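Local structure of tumour necrosis factor receptor (Ectromelia virus, 3ON9) at residues A[5-9]-A[69-75]; A[105-111]-A[138-144]; A[49-55]-A[66-70]. The protein probably blocks host immune defence by binding tumour necrosis factor and chemokines outside the cell, the part described here being its chemokine-binding SECRET domain. All coordinates share one frame; numbering follows the deposited sequence.

Contact 1. Residues A[5-9]-A[69-75]; sequences SFNSI and TNDKVHQ
Asn-7, the residue with the most surface buried by the contact, lays its side chain along the imidazole of His-74. Its CB makes a CH-pi contact over the ring centre, 3.8 Å from the centroid of the His-74 ring and 13° off the normal. A chi1 of 53°, with CG between backbone N and carbonyl carbon, carries the amide over the ring too, where it lies stacked with its plane turned 23° from that of the imidazole. Asn-7 OD1 accepts from Thr-132 N, while ND2 donates to a water. The His-74 ring is fixed at its edge as well: ND1 donates to Ser-5 O at 2.6 Å, with the acceptor in the ring plane. Gln-75 packs on Phe-6. Its CB stands over one face of the Phe-6 ring, 3.7 Å from the centroid, and Gln-75 N reaches Phe-6 O at 2.8 Å in a nearly straight bond. Ser-5 OG donates in the carbonyl plane to Gln-75 O (2.7 Å). Thr-48 N donates to Gln-75 OE1, and Gln-75 NE2 bonds Asp-46 O and Thr-79 O. At the other end of the contact Ile-9 N donates to Thr-69 OG1 at 3.0 Å. Facing Ala-130, Asn-7 and Ser-8 form a classic beta bulge opening strand 8-16 of the SECRET beta-sandwich.

Contact 2. Residues A[105-111]-A[138-144]; sequences YLMPHSE and DMDVVAY
Asp-140 supplies the polar core of the contact, its carboxylate taking three hydrogen bonds from 105-111. Leu-106 N points at OD1 of Asp-140 over 2.8 Å with an N-H...O angle of 175°, and Met-107 N donates, in a more bent bond, to the syn lone pair of Asp-140 OD2 at 2.9 Å. His-109 NE2 hydrogen-bonds the same Asp-140 OD2 at 2.7 Å on its anti side, tilted out of the carboxylate plane; the acceptor lies in the ring plane, although ring and carboxylate are turned 65° apart. His-109 ND1 donates to Glu-111 OE1 (2.8 Å). That oxygen is also bonded to Tyr-129 OH, and the Tyr-129 ring stacks on His-109.

Apolar packing joins Val-142 CG2 to Tyr-105 CZ at 3.6 Å, the two side chains crossing at about a right angle, while Tyr-105 OH bonds Thr-102.

The Glu-111 carboxylate adds a van der Waals contact: bent at chi2 (-71°), the side chain brings CD within 3.8 Å of Val-142 CG2.

Solvent forms one bridge, a water joining Glu-111 O to Tyr-144 OH.

Because both ring nitrogens of His-109 donate to carboxylates, the imidazole is consistent with the protonated, cationic form, which would balance part of the charge of Asp-140 and Glu-111; the two bonds also fix the ring's rotation.

Contact 3. Residues A[49-55]-A[66-70]; sequences PVFIGDY and GFFTN
Thr-69 sets its methyl squarely on the Phe-51 ring, the two side chains meeting at a slant. CG2 of Thr-69 is 3.5 Å from the Phe-51 centroid and only 3° off the normal, a CH-pi contact over the ring centre. Phe-67 CB touches Phe-51 CD1 at 3.7 Å, and both phenylalanines pack on strand 38-45 of the second sheet. Asp-54 and Phe-67, a non-hydrogen-bonded pair, run side by side in the same direction with carboxylate and ring planes 67° apart; Asp-54 OD2 is held by Ser-25 OG. On the opposite face of the sheet from Asp-54 and Phe-67, two rings fold over glycines of the partner strand. The Tyr-55 ring, brought inward by a chi1 of 57°, has Gly-66 N over its centre, with Gly-66 CA 4.0 Å from the centroid. Phe-68, with a like torsion, covers Gly-53 off-centre, CA to centroid 4.2 Å.

Antiparallel backbone bonds set these positions, including the pair between Tyr-55 and Gly-66. Phe-68 O accepts from Ile-52 N at 3.0 Å and, weakly, from Gly-53 N at 3.4 Å, the mark of a classic beta bulge that shifts the register by one.

Both glycines thus offer backbone instead of side chain to an aromatic face, so the hairpin couples main-chain hydrogen bonding to CH-pi packing.

From the N terminus, residues 5-9 pair with 69-75, so contact 1 closes the longest loop, bringing the start of strand 8-16 beside the end of strand 62-69. Contact 3, the short hairpin closure of 49-55 on 66-70, starts later but ends on the same stretch; the two contacts share Thr-69 and Asn-70 and build adjoining strand pairs of the five-stranded sheet. Contact 2 follows in series, joining the approach to strand 110-116 in the other sheet to strand 140-145 at the far edge of the first. Phe-6 packs against Met-107 and Pro-108, linking contacts 1 and 2, whereas contacts 2 and 3 do not touch, their nearest atoms being about 9 Å apart.

Contact 1. Residues A[5-9]-A[69-75]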
loop_
_atom_site.group_PDB
_atom_site.type_symbol
_atom_site.label_atom_id
_atom_site.label_comp_id
_atom_site.label_asym_id
_atom_site.label_seq_id
_atom_site.Cartn_x
_atom_site.Cartn_y
_atom_site.Cartn_z
ATOM N N SER A 5 10.256 -1.841 18.407
ATOM C CA SER A 5 9.437 -1.132 17.430
ATOM C C SER A 5 9.511 -1.822 16.074
ATOM O O SER A 5 10.455 -2.557 15.790
ATOM C CB SER A 5 9.878 0.335 17.319
ATOM O OG SER A 5 11.204 0.457 16.817
ATOM N N PHE A 6 8.516 -1.588 15.227
ATOM C CA PHE A 6 8.543 -2.191 13.895
ATOM C C PHE A 6 9.779 -1.759 13.110
ATOM O O PHE A 6 10.266 -0.637 13.276
ATOM C CB PHE A 6 7.248 -1.906 13.120
ATOM C CG PHE A 6 7.009 -0.441 12.806
ATOM C CD1 PHE A 6 7.551 0.138 11.666
ATOM C CD2 PHE A 6 6.203 0.336 13.627
ATOM C CE1 PHE A 6 7.319 1.483 11.359
ATOM C CE2 PHE A 6 5.970 1.673 13.329
ATOM C CZ PHE A 6 6.522 2.243 12.186
ATOM N N ASN A 7 10.306 -2.664 12.292
ATOM C CA ASN A 7 11.403 -2.337 11.386
ATOM C C ASN A 7 11.030 -2.610 9.935
ATOM O O ASN A 7 11.876 -2.548 9.054
ATOM C CB ASN A 7 12.699 -3.087 11.753
ATOM C CG ASN A 7 12.506 -4.589 11.861
ATOM O OD1 ASN A 7 11.411 -5.094 11.675
ATOM N ND2 ASN A 7 13.581 -5.308 12.160
ATOM N N SER A 8 9.755 -2.920 9.707
ATOM C CA SER A 8 9.291 -3.305 8.379
ATOM C C SER A 8 7.912 -2.719 8.118
ATOM O O SER A 8 7.035 -2.819 8.969
ATOM C CB SER A 8 9.190 -4.832 8.296
ATOM O OG SER A 8 8.601 -5.245 7.074
ATOM N N ILE A 9 7.724 -2.106 6.949
ATOM C CA ILE A 9 6.398 -1.658 6.527
ATOM C C ILE A 9 6.108 -2.241 5.155
ATOM O O ILE A 9 6.942 -2.166 4.247
ATOM C CB ILE A 9 6.254 -0.112 6.438
ATOM C CG1 ILE A 9 6.822 0.575 7.677
ATOM C CG2 ILE A 9 4.780 0.273 6.290
ATOM C CD1 ILE A 9 6.770 2.106 7.603
ATOM N N THR A 69 9.493 -1.742 2.592
ATOM C CA THR A 69 10.718 -1.147 3.092
ATOM C C THR A 69 11.824 -2.157 3.278
ATOM O O THR A 69 11.607 -3.361 3.330
ATOM C CB THR A 69 10.503 -0.519 4.488
ATOM O OG1 THR A 69 10.248 -1.562 5.446
ATOM C CG2 THR A 69 9.345 0.439 4.473
ATOM N N ASN A 70 13.027 -1.625 3.404
ATOM C CA ASN A 70 14.119 -2.336 4.025
ATOM C C ASN A 70 13.671 -2.752 5.424
ATOM O O ASN A 70 12.910 -2.034 6.067
ATOM C CB ASN A 70 15.313 -1.391 4.109
ATOM C CG ASN A 70 16.451 -1.958 4.932
ATOM O OD1 ASN A 70 16.839 -3.114 4.760
ATOM N ND2 ASN A 70 17.000 -1.144 5.825
ATOM N N ASP A 71 14.120 -3.907 5.899
ATOM C CA ASP A 71 13.696 -4.357 7.215
ATOM C C ASP A 71 14.804 -4.395 8.267
ATOM O O ASP A 71 14.690 -5.119 9.252
ATOM C CB ASP A 71 12.973 -5.710 7.117
ATOM C CG ASP A 71 13.822 -6.786 6.462
ATOM O OD1 ASP A 71 13.293 -7.895 6.237
ATOM O OD2 ASP A 71 15.011 -6.524 6.164
ATOM N N LYS A 72 15.851 -3.595 8.081
ATOM C CA LYS A 72 17.001 -3.615 8.993
ATOM C C LYS A 72 17.040 -2.492 10.035
ATOM O O LYS A 72 17.811 -2.563 10.993
ATOM C CB LYS A 72 18.317 -3.647 8.205
ATOM C CG LYS A 72 18.423 -4.810 7.225
ATOM C CD LYS A 72 18.164 -6.147 7.905
ATOM C CE LYS A 72 17.869 -7.248 6.886
ATOM N NZ LYS A 72 17.177 -8.424 7.499
ATOM N N VAL A 73 16.218 -1.462 9.862
ATOM C CA VAL A 73 16.230 -0.331 10.791
ATOM C C VAL A 73 14.895 -0.203 11.509
ATOM O O VAL A 73 13.847 -0.190 10.869
ATOM C CB VAL A 73 16.506 1.001 10.059
ATOM C CG1 VAL A 73 16.631 2.138 11.070
ATOM C CG2 VAL A 73 17.763 0.884 9.182
ATOM N N HIS A 74 14.928 -0.120 12.840
ATOM C CA HIS A 74 13.704 0.009 13.621
ATOM C C HIS A 74 13.195 1.441 13.670
ATOM O O HIS A 74 13.988 2.400 13.676
ATOM C CB HIS A 74 13.898 -0.511 15.053
ATOM C CG HIS A 74 14.088 -1.992 15.140
ATOM N ND1 HIS A 74 13.052 -2.861 15.404
ATOM C CD2 HIS A 74 15.196 -2.756 14.994
ATOM C CE1 HIS A 74 13.513 -4.101 15.407
ATOM N NE2 HIS A 74 14.810 -4.062 15.166
ATOM N N GLN A 75 11.872 1.582 13.725
ATOM C CA GLN A 75 11.230 2.882 13.876
ATOM C C GLN A 75 11.734 3.627 15.121
ATOM O O GLN A 75 11.811 3.062 16.225
ATOM C CB GLN A 75 9.705 2.703 13.955
ATOM C CG GLN A 75 8.924 3.990 14.227
ATOM C CD GLN A 75 8.995 4.994 13.079
ATOM O OE1 GLN A 75 9.056 4.621 11.903
ATOM N NE2 GLN A 75 8.969 6.276 13.422
HETATM O O HOH W 1 16.418 -4.787 12.520
HETATM O O HOH W 2 10.113 -5.018 4.937
#

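Contact 2. Residues A[105-111]-A[138-144]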
loop_
_atom_site.group_PDB
_atom_site.type_symbol
_atom_site.label_atom_id
_atom_site.label_comp_id
_atom_site.label_asym_id
_atom_site.label_seq_id
_atom_site.Cartn_x
_atom_site.Cartn_y
_atom_site.Cartn_z
ATOM N N TYR A 105 -4.287 -1.340 17.835
ATOM C CA TYR A 105 -2.981 -1.785 17.336
ATOM C C TYR A 105 -1.961 -1.896 18.460
ATOM O O TYR A 105 -2.147 -1.331 19.542
ATOM C CB TYR A 105 -2.490 -0.853 16.214
ATOM C CG TYR A 105 -3.435 -0.908 15.040
ATOM C CD1 TYR A 105 -3.523 -2.054 14.271
ATOM C CD2 TYR A 105 -4.291 0.151 14.747
ATOM C CE1 TYR A 105 -4.417 -2.147 13.224
ATOM C CE2 TYR A 105 -5.192 0.070 13.693
ATOM C CZ TYR A 105 -5.247 -1.082 12.938
ATOM O OH TYR A 105 -6.126 -1.196 11.880
ATOM N N LEU A 106 -0.893 -2.642 18.207
ATOM C CA LEU A 106 0.117 -2.878 19.227
ATOM C C LEU A 106 1.235 -1.843 19.174
ATOM O O LEU A 106 1.893 -1.591 20.186
ATOM C CB LEU A 106 0.708 -4.278 19.077
ATOM C CG LEU A 106 -0.312 -5.413 19.215
ATOM C CD1 LEU A 106 0.301 -6.753 18.837
ATOM C CD2 LEU A 106 -0.861 -5.443 20.631
ATOM N N MET A 107 1.442 -1.236 18.002
ATOM C CA MET A 107 2.561 -0.318 17.808
ATOM C C MET A 107 2.048 1.034 17.334
ATOM O O MET A 107 0.982 1.112 16.728
ATOM C CB MET A 107 3.547 -0.894 16.785
ATOM C CG MET A 107 4.319 -2.090 17.302
ATOM S SD MET A 107 5.093 -3.055 15.994
ATOM C CE MET A 107 3.676 -3.808 15.193
ATOM N N PRO A 108 2.785 2.108 17.640
ATOM C CA PRO A 108 2.426 3.471 17.231
ATOM C C PRO A 108 2.619 3.713 15.737
ATOM O O PRO A 108 3.700 3.469 15.208
ATOM C CB PRO A 108 3.419 4.350 18.014
ATOM C CG PRO A 108 3.959 3.477 19.086
ATOM C CD PRO A 108 3.962 2.096 18.522
ATOM N N HIS A 109 1.564 4.190 15.088
ATOM C CA HIS A 109 1.609 4.635 13.700
ATOM C C HIS A 109 0.231 5.198 13.359
ATOM O O HIS A 109 -0.751 4.886 14.029
ATOM C CB HIS A 109 1.967 3.470 12.768
ATOM C CG HIS A 109 1.255 2.202 13.108
ATOM N ND1 HIS A 109 -0.067 1.982 12.778
ATOM C CD2 HIS A 109 1.660 1.105 13.790
ATOM C CE1 HIS A 109 -0.439 0.798 13.228
ATOM N NE2 HIS A 109 0.587 0.248 13.860
ATOM N N SER A 110 0.161 6.045 12.337
ATOM C CA SER A 110 -1.119 6.596 11.894
ATOM C C SER A 110 -1.180 6.365 10.403
ATOM O O SER A 110 -0.143 6.381 9.736
ATOM C CB SER A 110 -1.182 8.100 12.165
ATOM O OG SER A 110 -0.836 8.398 13.505
ATOM N N GLU A 111 -2.372 6.141 9.875
ATOM C CA GLU A 111 -2.492 5.960 8.436
ATOM C C GLU A 111 -3.820 6.479 7.893
ATOM O O GLU A 111 -4.833 6.509 8.600
ATOM C CB GLU A 111 -2.216 4.502 8.030
ATOM C CG GLU A 111 -2.940 3.426 8.806
ATOM C CD GLU A 111 -2.452 3.242 10.242
ATOM O OE1 GLU A 111 -1.226 3.188 10.511
ATOM O OE2 GLU A 111 -3.323 3.148 11.113
ATOM N N ASP A 138 2.169 -10.847 16.048
ATOM C CA ASP A 138 2.286 -9.532 16.684
ATOM C C ASP A 138 2.368 -8.362 15.697
ATOM O O ASP A 138 2.502 -7.211 16.115
ATOM C CB ASP A 138 3.499 -9.492 17.615
ATOM C CG ASP A 138 3.237 -10.170 18.944
ATOM O OD1 ASP A 138 2.069 -10.522 19.208
ATOM O OD2 ASP A 138 4.201 -10.340 19.723
ATOM N N MET A 139 2.303 -8.644 14.401
ATOM C CA MET A 139 2.278 -7.570 13.403
ATOM C C MET A 139 0.980 -6.760 13.537
ATOM O O MET A 139 -0.037 -7.293 13.969
ATOM C CB MET A 139 2.362 -8.144 11.983
ATOM C CG MET A 139 3.582 -8.995 11.689
ATOM S SD MET A 139 3.761 -9.343 9.927
ATOM C CE MET A 139 2.082 -9.783 9.484
ATOM N N ASP A 140 1.015 -5.481 13.160
ATOM C CA ASP A 140 -0.208 -4.682 13.040
ATOM C C ASP A 140 -0.626 -4.713 11.573
ATOM O O ASP A 140 0.159 -4.359 10.686
ATOM C CB ASP A 140 0.033 -3.223 13.452
ATOM C CG ASP A 140 0.063 -3.022 14.943
ATOM O OD1 ASP A 140 -0.462 -3.878 15.691
ATOM O OD2 ASP A 140 0.615 -1.986 15.377
ATOM N N VAL A 141 -1.850 -5.160 11.320
ATOM C CA VAL A 141 -2.399 -5.225 9.975
ATOM C C VAL A 141 -3.567 -4.264 9.866
ATOM O O VAL A 141 -4.630 -4.499 10.459
ATOM C CB VAL A 141 -2.879 -6.643 9.621
ATOM C CG1 VAL A 141 -3.531 -6.652 8.239
ATOM C CG2 VAL A 141 -1.725 -7.627 9.679
ATOM N N VAL A 142 -3.379 -3.176 9.122
ATOM C CA VAL A 142 -4.453 -2.207 8.920
ATOM C C VAL A 142 -5.109 -2.506 7.574
ATOM O O VAL A 142 -4.476 -2.350 6.523
ATOM C CB VAL A 142 -3.936 -0.756 8.941
ATOM C CG1 VAL A 142 -5.109 0.209 8.985
ATOM C CG2 VAL A 142 -3.010 -0.521 10.140
ATOM N N ALA A 143 -6.358 -2.965 7.599
ATOM C CA ALA A 143 -7.014 -3.455 6.380
ATOM C C ALA A 143 -8.193 -2.594 5.951
ATOM O O ALA A 143 -8.964 -2.124 6.787
ATOM C CB ALA A 143 -7.449 -4.923 6.544
ATOM N N TYR A 144 -8.302 -2.363 4.642
ATOM C CA TYR A 144 -9.400 -1.590 4.074
ATOM C C TYR A 144 -9.987 -2.354 2.895
ATOM O O TYR A 144 -9.247 -2.952 2.110
ATOM C CB TYR A 144 -8.911 -0.240 3.546
ATOM C CG TYR A 144 -8.105 0.609 4.507
ATOM C CD1 TYR A 144 -8.655 1.741 5.078
ATOM C CD2 TYR A 144 -6.782 0.295 4.806
ATOM C CE1 TYR A 144 -7.922 2.532 5.950
ATOM C CE2 TYR A 144 -6.037 1.083 5.669
ATOM C CZ TYR A 144 -6.617 2.204 6.232
ATOM O OH TYR A 144 -5.900 3.002 7.092
HETATM O O HOH W 3 -7.104 5.032 8.542
#

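Contact 3. Residues A[49-55]-A[66-70]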
loop_
_atom_site.group_PDB
_atom_site.type_symbol
_atom_site.label_atom_id
_atom_site.label_comp_id
_atom_site.label_asym_id
_atom_site.label_seq_id
_atom_site.Cartn_x
_atom_site.Cartn_y
_atom_site.Cartn_z
ATOM N N PRO A 49 11.835 3.289 8.650
ATOM C CA PRO A 49 12.193 2.301 7.620
ATOM C C PRO A 49 11.985 2.877 6.230
ATOM O O PRO A 49 10.922 3.451 5.972
ATOM C CB PRO A 49 11.190 1.170 7.865
ATOM C CG PRO A 49 10.864 1.303 9.354
ATOM C CD PRO A 49 10.803 2.781 9.576
ATOM N N VAL A 50 12.979 2.736 5.356
ATOM C CA VAL A 50 12.924 3.374 4.031
ATOM C C VAL A 50 12.288 2.464 2.979
ATOM O O VAL A 50 12.567 1.264 2.906
ATOM C CB VAL A 50 14.302 3.924 3.572
ATOM C CG1 VAL A 50 14.836 4.922 4.597
ATOM C CG2 VAL A 50 15.290 2.810 3.359
ATOM N N PHE A 51 11.404 3.042 2.178
ATOM C CA PHE A 51 10.777 2.267 1.122
ATOM C C PHE A 51 11.762 2.055 -0.018
ATOM O O PHE A 51 12.366 3.014 -0.511
ATOM C CB PHE A 51 9.493 2.943 0.653
ATOM C CG PHE A 51 8.342 2.728 1.590
ATOM C CD1 PHE A 51 7.515 1.621 1.443
ATOM C CD2 PHE A 51 8.118 3.594 2.646
ATOM C CE1 PHE A 51 6.457 1.401 2.323
ATOM C CE2 PHE A 51 7.067 3.387 3.532
ATOM C CZ PHE A 51 6.238 2.280 3.377
ATOM N N ILE A 52 11.933 0.797 -0.423
ATOM C CA ILE A 52 12.966 0.423 -1.384
ATOM C C ILE A 52 12.455 -0.272 -2.629
ATOM O O ILE A 52 13.184 -0.380 -3.617
ATOM C CB ILE A 52 14.027 -0.515 -0.758
ATOM C CG1 ILE A 52 13.378 -1.801 -0.235
ATOM C CG2 ILE A 52 14.824 0.210 0.339
ATOM C CD1 ILE A 52 14.378 -2.787 0.316
ATOM N N GLY A 53 11.225 -0.764 -2.589
ATOM C CA GLY A 53 10.739 -1.535 -3.716
ATOM C C GLY A 53 9.248 -1.429 -3.881
ATOM O O GLY A 53 8.530 -1.077 -2.942
ATOM N N ASP A 54 8.786 -1.733 -5.086
ATOM C CA ASP A 54 7.357 -1.794 -5.344
ATOM C C ASP A 54 7.045 -2.772 -6.452
ATOM O O ASP A 54 7.947 -3.334 -7.066
ATOM C CB ASP A 54 6.765 -0.412 -5.635
ATOM C CG ASP A 54 7.436 0.303 -6.781
ATOM O OD1 ASP A 54 8.055 -0.350 -7.656
ATOM O OD2 ASP A 54 7.329 1.543 -6.794
ATOM N N TYR A 55 5.758 -2.988 -6.701
ATOM C CA TYR A 55 5.362 -3.944 -7.726
ATOM C C TYR A 55 3.927 -3.693 -8.155
ATOM O O TYR A 55 3.170 -3.045 -7.442
ATOM C CB TYR A 55 5.532 -5.386 -7.225
ATOM C CG TYR A 55 4.772 -5.703 -5.956
ATOM C CD1 TYR A 55 3.475 -6.208 -6.006
ATOM C CD2 TYR A 55 5.339 -5.478 -4.708
ATOM C CE1 TYR A 55 2.780 -6.499 -4.851
ATOM C CE2 TYR A 55 4.649 -5.760 -3.548
ATOM C CZ TYR A 55 3.363 -6.270 -3.622
ATOM O OH TYR A 55 2.672 -6.552 -2.454
ATOM N N GLY A 66 2.072 -2.972 -4.627
ATOM C CA GLY A 66 2.470 -2.601 -3.285
ATOM C C GLY A 66 3.810 -1.913 -3.221
ATOM O O GLY A 66 4.502 -1.789 -4.235
ATOM N N PHE A 67 4.148 -1.448 -2.019
ATOM C CA PHE A 67 5.454 -0.859 -1.718
ATOM C C PHE A 67 5.955 -1.516 -0.434
ATOM O O PHE A 67 5.158 -1.861 0.430
ATOM C CB PHE A 67 5.347 0.641 -1.442
ATOM C CG PHE A 67 4.593 1.435 -2.477
ATOM C CD1 PHE A 67 5.283 2.231 -3.387
ATOM C CD2 PHE A 67 3.202 1.440 -2.499
ATOM C CE1 PHE A 67 4.607 2.988 -4.326
ATOM C CE2 PHE A 67 2.509 2.192 -3.425
ATOM C CZ PHE A 67 3.216 2.970 -4.350
ATOM N N PHE A 68 7.267 -1.670 -0.280
ATOM C CA PHE A 68 7.781 -2.213 0.971
ATOM C C PHE A 68 9.141 -1.641 1.319
ATOM O O PHE A 68 9.850 -1.117 0.459
ATOM C CB PHE A 68 7.847 -3.743 0.919
ATOM C CG PHE A 68 8.738 -4.263 -0.167
ATOM C CD1 PHE A 68 10.069 -4.561 0.091
ATOM C CD2 PHE A 68 8.250 -4.438 -1.447
ATOM C CE1 PHE A 68 10.899 -5.039 -0.922
ATOM C CE2 PHE A 68 9.064 -4.916 -2.460
ATOM C CZ PHE A 68 10.397 -5.212 -2.196
ATOM N N THR A 69 9.493 -1.742 2.592
ATOM C CA THR A 69 10.718 -1.147 3.092
ATOM C C THR A 69 11.824 -2.157 3.278
ATOM O O THR A 69 11.607 -3.361 3.330
ATOM C CB THR A 69 10.503 -0.519 4.488
ATOM O OG1 THR A 69 10.248 -1.562 5.446
ATOM C CG2 THR A 69 9.345 0.439 4.473
ATOM N N ASN A 70 13.027 -1.625 3.404
ATOM C CA ASN A 70 14.119 -2.336 4.025
ATOM C C ASN A 70 13.671 -2.752 5.424
ATOM O O ASN A 70 12.910 -2.034 6.067
ATOM C CB ASN A 70 15.313 -1.391 4.109
ATOM C CG ASN A 70 16.451 -1.958 4.932
ATOM O OD1 ASN A 70 16.839 -3.114 4.760
ATOM N ND2 ASN A 70 17.000 -1.144 5.825
HETATM O O HOH W 4 15.309 1.172 6.505
#